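Succinyl-CoA ligase (ADP-forming) subunit alpha (PDB 6HXI) is a multidomain protein of the CoA-ligase family that carries a citrate-synthase-like C-terminal region and holds coenzyme A in the crystal. Local coordinates at residues L368-K372 against L390-E396; D30-V34 against V333-P337. All blocks are in the same frame, centred on the assembly; numbering follows the deposited sequence.

Contact 1: L368-K372 against L390-E396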
loop_
_atom_site.group_PDB
_atom_site.type_symbol
_atom_site.label_atom_id
_atom_site.label_comp_id
_atom_site.label_asym_id
_atom_site.label_seq_id
_atom_site.Cartn_x
_atom_site.Cartn_y
_atom_site.Cartn_z
ATOM N N LEU B 368 12.366 24.295 7.481
ATOM C CA LEU B 368 11.424 24.854 8.453
ATOM C C LEU B 368 10.299 23.860 8.693
ATOM O O LEU B 368 9.790 23.262 7.727
ATOM C CB LEU B 368 10.800 26.152 7.886
ATOM C CG LEU B 368 11.708 27.298 7.483
ATOM C CD1 LEU B 368 10.871 28.493 7.069
ATOM C CD2 LEU B 368 12.561 27.779 8.653
ATOM N N TYR B 369 9.899 23.679 9.958
ATOM C CA TYR B 369 8.738 22.856 10.315
ATOM C C TYR B 369 7.779 23.859 10.900
ATOM O O TYR B 369 8.068 24.392 11.958
ATOM C CB TYR B 369 9.060 21.784 11.410
ATOM C CG TYR B 369 9.961 20.638 11.004
ATOM C CD1 TYR B 369 10.152 20.314 9.648
ATOM C CD2 TYR B 369 10.449 19.748 11.953
ATOM C CE1 TYR B 369 10.884 19.184 9.276
ATOM C CE2 TYR B 369 11.184 18.622 11.588
ATOM C CZ TYR B 369 11.389 18.339 10.255
ATOM O OH TYR B 369 12.171 17.264 9.961
ATOM N N ALA B 370 6.673 24.149 10.195
ATOM C CA ALA B 370 5.616 25.106 10.576
ATOM C C ALA B 370 6.218 26.475 10.859
ATOM O O ALA B 370 5.876 27.115 11.834
ATOM C CB ALA B 370 4.800 24.593 11.787
ATOM N N GLY B 371 7.182 26.859 10.042
ATOM C CA GLY B 371 7.851 28.150 10.164
ATOM C C GLY B 371 8.987 28.210 11.162
ATOM O O GLY B 371 9.654 29.225 11.241
ATOM N N LYS B 372 9.267 27.135 11.888
ATOM C CA LYS B 372 10.349 27.116 12.897
ATOM C C LYS B 372 11.578 26.382 12.276
ATOM O O LYS B 372 11.425 25.300 11.700
ATOM C CB LYS B 372 9.809 26.370 14.153
ATOM C CG LYS B 372 10.589 26.552 15.407
ATOM C CD LYS B 372 9.710 26.334 16.628
ATOM C CE LYS B 372 10.503 26.537 17.903
ATOM N NZ LYS B 372 10.887 27.962 18.118
ATOM N N LEU B 390 4.155 20.447 15.565
ATOM C CA LEU B 390 4.393 21.412 14.476
ATOM C C LEU B 390 3.862 20.956 13.135
ATOM O O LEU B 390 3.106 21.687 12.480
ATOM C CB LEU B 390 5.902 21.708 14.344
ATOM C CG LEU B 390 6.576 22.434 15.520
ATOM C CD1 LEU B 390 8.098 22.414 15.335
ATOM C CD2 LEU B 390 6.080 23.882 15.626
ATOM N N LEU B 391 4.241 19.747 12.728
ATOM C CA LEU B 391 3.880 19.195 11.412
ATOM C C LEU B 391 2.438 18.808 11.247
ATOM O O LEU B 391 1.936 18.912 10.132
ATOM C CB LEU B 391 4.810 18.023 11.070
ATOM C CG LEU B 391 6.279 18.477 10.833
ATOM C CD1 LEU B 391 7.170 17.300 10.630
ATOM C CD2 LEU B 391 6.394 19.439 9.623
ATOM N N TRP B 392 1.748 18.367 12.323
ATOM C CA TRP B 392 0.341 17.994 12.206
ATOM C C TRP B 392 -0.609 19.080 12.730
ATOM O O TRP B 392 -1.664 19.267 12.144
ATOM C CB TRP B 392 0.020 16.683 12.953
ATOM C CG TRP B 392 0.735 15.443 12.487
ATOM C CD1 TRP B 392 1.799 15.364 11.632
ATOM C CD2 TRP B 392 0.517 14.122 12.982
ATOM N NE1 TRP B 392 2.260 14.077 11.569
ATOM C CE2 TRP B 392 1.496 13.291 12.401
ATOM C CE3 TRP B 392 -0.408 13.559 13.891
ATOM C CZ2 TRP B 392 1.569 11.918 12.672
ATOM C CZ3 TRP B 392 -0.382 12.183 14.108
ATOM C CH2 TRP B 392 0.624 11.385 13.539
ATOM N N PHE B 393 -0.312 19.725 13.872
ATOM C CA PHE B 393 -1.293 20.678 14.416
ATOM C C PHE B 393 -0.902 22.106 14.207
ATOM O O PHE B 393 -1.689 22.995 14.531
ATOM C CB PHE B 393 -1.610 20.402 15.896
ATOM C CG PHE B 393 -1.966 18.967 16.187
ATOM C CD1 PHE B 393 -0.970 18.016 16.434
ATOM C CD2 PHE B 393 -3.286 18.559 16.232
ATOM C CE1 PHE B 393 -1.292 16.677 16.680
ATOM C CE2 PHE B 393 -3.609 17.219 16.497
ATOM C CZ PHE B 393 -2.609 16.293 16.703
ATOM N N LYS B 394 0.296 22.326 13.638
ATOM C CA LYS B 394 0.903 23.654 13.435
ATOM C C LYS B 394 0.939 24.425 14.769
ATOM O O LYS B 394 0.531 25.571 14.846
ATOM C CB LYS B 394 0.226 24.421 12.286
ATOM C CG LYS B 394 0.520 23.809 10.926
ATOM C CD LYS B 394 0.100 24.706 9.774
ATOM C CE LYS B 394 -1.384 24.814 9.661
ATOM N NZ LYS B 394 -1.787 25.909 8.739
ATOM N N LYS B 395 1.340 23.713 15.850
ATOM C CA LYS B 395 1.413 24.261 17.194
ATOM C C LYS B 395 2.715 23.954 17.879
ATOM O O LYS B 395 3.261 22.882 17.725
ATOM C CB LYS B 395 0.280 23.721 18.096
ATOM C CG LYS B 395 -1.131 24.080 17.659
ATOM C CD LYS B 395 -1.469 25.521 17.958
ATOM C CE LYS B 395 -2.517 26.021 16.994
ATOM N NZ LYS B 395 -3.793 25.285 17.112
ATOM N N GLU B 396 3.146 24.872 18.726
ATOM C CA GLU B 396 4.278 24.684 19.613
ATOM C C GLU B 396 3.571 24.199 20.867
ATOM O O GLU B 396 2.902 24.971 21.531
ATOM C CB GLU B 396 5.039 26.002 19.840
ATOM C CG GLU B 396 6.342 25.761 20.595
ATOM C CD GLU B 396 7.434 26.817 20.525
ATOM O OE1 GLU B 396 8.525 26.555 21.089
ATOM O OE2 GLU B 396 7.219 27.886 19.901
#
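The type I' turn Y369–K372, closed by Y369 N to K372 O (2.8 Å) and K372 N to Y369 O, sets A370 against L390 in the last turn of helix 383-393, their CA atoms 5.5 Å apart. A370 CB lies 3.4 Å from L390 O, the carbonyl that also takes a weak bond from K394 N, and it touches L390 CB as well. L390 CD1 touches the hairpin at Y369, 4.1 Å from its CB and near its O. Beside it L391 lays both methyls against one face of the Y369 ring: CD1 stands over the centre in a CH-pi contact, 4.1 Å from the centroid and 1° off the normal, while CD2 lies nearer the CB end, 3.9 Å from Y369 CD1. With CG anti to the carbonyl carbon (chi1 -69°), the Y369 ring is laid against L391; the hydroxyl beyond it bonds Q410 O of the third subunit. Farther out, K372 and E396 cross at about a right angle, with K372 NZ 4.0 Å from E396 OE1, beyond salt-bridge range; R380 pairs with that carboxylate instead. K394 takes positive phi directly after the helix and sends its NZ to T358. The arrangement is a tight two-residue beta hairpin packed on the C-terminal end of a helix, in the part of the chain related to citrate synthase, where two other subunits also pack.

Contact 2: D30-V34 against V333-P337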
loop_
_atom_site.group_PDB
_atom_site.type_symbol
_atom_site.label_atom_id
_atom_site.label_comp_id
_atom_site.label_asym_id
_atom_site.label_seq_id
_atom_site.Cartn_x
_atom_site.Cartn_y
_atom_site.Cartn_z
ATOM N N ASP B 30 20.989 24.113 -30.363
ATOM C CA ASP B 30 20.383 25.403 -30.671
ATOM C C ASP B 30 21.080 26.065 -31.866
ATOM O O ASP B 30 20.416 26.653 -32.716
ATOM C CB ASP B 30 20.412 26.313 -29.425
ATOM C CG ASP B 30 19.283 26.096 -28.432
ATOM O OD1 ASP B 30 18.388 25.273 -28.718
ATOM O OD2 ASP B 30 19.269 26.787 -27.394
ATOM N N PHE B 31 22.405 25.938 -31.939
ATOM C CA PHE B 31 23.217 26.482 -33.032
ATOM C C PHE B 31 22.902 25.741 -34.336
ATOM O O PHE B 31 22.673 26.376 -35.349
ATOM C CB PHE B 31 24.713 26.380 -32.697
ATOM C CG PHE B 31 25.611 27.073 -33.696
ATOM C CD1 PHE B 31 25.542 28.454 -33.885
ATOM C CD2 PHE B 31 26.523 26.349 -34.453
ATOM C CE1 PHE B 31 26.389 29.099 -34.804
ATOM C CE2 PHE B 31 27.358 26.996 -35.384
ATOM C CZ PHE B 31 27.289 28.365 -35.541
ATOM N N ASP B 32 22.816 24.405 -34.278
ATOM C CA ASP B 32 22.476 23.573 -35.418
ATOM C C ASP B 32 21.113 23.996 -35.964
ATOM O O ASP B 32 20.974 24.181 -37.165
ATOM C CB ASP B 32 22.450 22.085 -35.013
ATOM C CG ASP B 32 23.723 21.549 -34.394
ATOM O OD1 ASP B 32 24.819 22.085 -34.713
ATOM O OD2 ASP B 32 23.634 20.589 -33.605
ATOM N N TYR B 33 20.137 24.224 -35.069
ATOM C CA TYR B 33 18.811 24.683 -35.449
ATOM C C TYR B 33 18.832 26.065 -36.193
ATOM O O TYR B 33 18.278 26.153 -37.291
ATOM C CB TYR B 33 17.873 24.709 -34.231
ATOM C CG TYR B 33 16.461 25.069 -34.605
ATOM C CD1 TYR B 33 15.610 24.125 -35.168
ATOM C CD2 TYR B 33 15.979 26.359 -34.420
ATOM C CE1 TYR B 33 14.311 24.465 -35.559
ATOM C CE2 TYR B 33 14.685 26.710 -34.795
ATOM C CZ TYR B 33 13.857 25.761 -35.372
ATOM O OH TYR B 33 12.583 26.103 -35.729
ATOM N N VAL B 34 19.463 27.111 -35.595
ATOM C CA VAL B 34 19.536 28.460 -36.173
ATOM C C VAL B 34 20.376 28.502 -37.472
ATOM O O VAL B 34 20.175 29.399 -38.275
ATOM C CB VAL B 34 19.965 29.577 -35.181
ATOM C CG1 VAL B 34 18.940 29.767 -34.068
ATOM C CG2 VAL B 34 21.365 29.350 -34.618
ATOM N N VAL B 333 17.207 36.247 -40.525
ATOM C CA VAL B 333 17.576 36.274 -39.111
ATOM C C VAL B 333 16.801 35.148 -38.372
ATOM O O VAL B 333 15.564 35.167 -38.342
ATOM C CB VAL B 333 17.440 37.677 -38.451
ATOM C CG1 VAL B 333 17.716 37.621 -36.949
ATOM C CG2 VAL B 333 18.377 38.686 -39.113
ATOM N N PRO B 334 17.516 34.133 -37.828
ATOM C CA PRO B 334 16.820 33.013 -37.168
ATOM C C PRO B 334 16.194 33.356 -35.802
ATOM O O PRO B 334 16.517 34.397 -35.205
ATOM C CB PRO B 334 17.896 31.924 -37.078
ATOM C CG PRO B 334 19.116 32.476 -37.784
ATOM C CD PRO B 334 18.978 33.947 -37.798
ATOM N N ARG B 335 15.266 32.488 -35.320
ATOM C CA ARG B 335 14.560 32.743 -34.066
ATOM C C ARG B 335 14.218 31.484 -33.273
ATOM O O ARG B 335 13.639 30.529 -33.812
ATOM C CB ARG B 335 13.299 33.570 -34.352
ATOM C CG ARG B 335 12.755 34.352 -33.161
ATOM C CD ARG B 335 12.001 35.605 -33.605
ATOM N NE ARG B 335 10.732 35.317 -34.286
ATOM C CZ ARG B 335 10.518 35.489 -35.588
ATOM N NH1 ARG B 335 11.486 35.943 -36.374
ATOM N NH2 ARG B 335 9.332 35.210 -36.113
ATOM N N ILE B 336 14.587 31.492 -31.984
ATOM C CA ILE B 336 14.314 30.419 -31.021
ATOM C C ILE B 336 13.564 31.062 -29.827
ATOM O O ILE B 336 13.982 32.126 -29.345
ATOM C CB ILE B 336 15.603 29.640 -30.565
ATOM C CG1 ILE B 336 16.126 28.701 -31.676
ATOM C CG2 ILE B 336 15.383 28.839 -29.249
ATOM C CD1 ILE B 336 17.299 27.712 -31.259
ATOM N N PRO B 337 12.473 30.448 -29.330
ATOM C CA PRO B 337 11.778 31.033 -28.167
ATOM C C PRO B 337 12.651 31.026 -26.926
ATOM O O PRO B 337 13.582 30.222 -26.810
ATOM C CB PRO B 337 10.564 30.121 -27.967
ATOM C CG PRO B 337 10.456 29.294 -29.178
ATOM C CD PRO B 337 11.829 29.189 -29.763
#
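I336 pushes its side chain against the C-terminal turn of helix 22-34, a helix of the N-terminal region whose mostly parallel alpha/beta sheet is consistent with a Rossmann-like CoA-binding domain; the extended segment V333–P337 lies across this turn. The isoleucine meets the Y33 ring obliquely, its CG1 3.6 Å from Y33 CD2, and crosses V34 at about a right angle, CG1 to CG1 at 3.8 Å. With I336 CG1 anti to its carbonyl carbon (I336 chi1 -74°), the branch runs on toward the start of the turn, where I336 CD1 sits 3.6 Å from D30 O, the acceptor of V34 N, and close to D30 OD1. The carboxylate of D30 has its salt bridge with R350 of the fourth subunit, and I336 also packs on R350 of that subunit. Y33 turns one edge to the 333-337 segment: R335 O lies near the ring plane, 4.1 Å from Y33 CE2, while W58 meets the same ring edge-to-face. The CB of R335 points away from the helix, and its side chain is poorly ordered. The side chains of V34 and P334 likewise cross at about a right angle, with V34 CB 3.7 Å from P334 CB; the next ring atom, P334 CG, comes to 3.3 Å from V34 O.

In the fold
The two contacts lie on opposite sides of the chain's centre, their own centres about 49 Å apart, and share no helix or strand. Each is partly buried and sets an irregular or turning segment against the last turn of a helix, chiefly through apolar side chains. Contact 1 joins segments 18 residues apart, a hairpin and the end of helix 383-393; it adds an aromatic CH-pi contact and a distant pair of opposite charges. Contact 2 brings together segments 299 residues apart and packs P334 and I336 on V34 and Y33, with two of six touching residues buried, against four of seven at contact 1, and exposed R335 at its margin. Other subunits reach both: two at contact 1, one at contact 2.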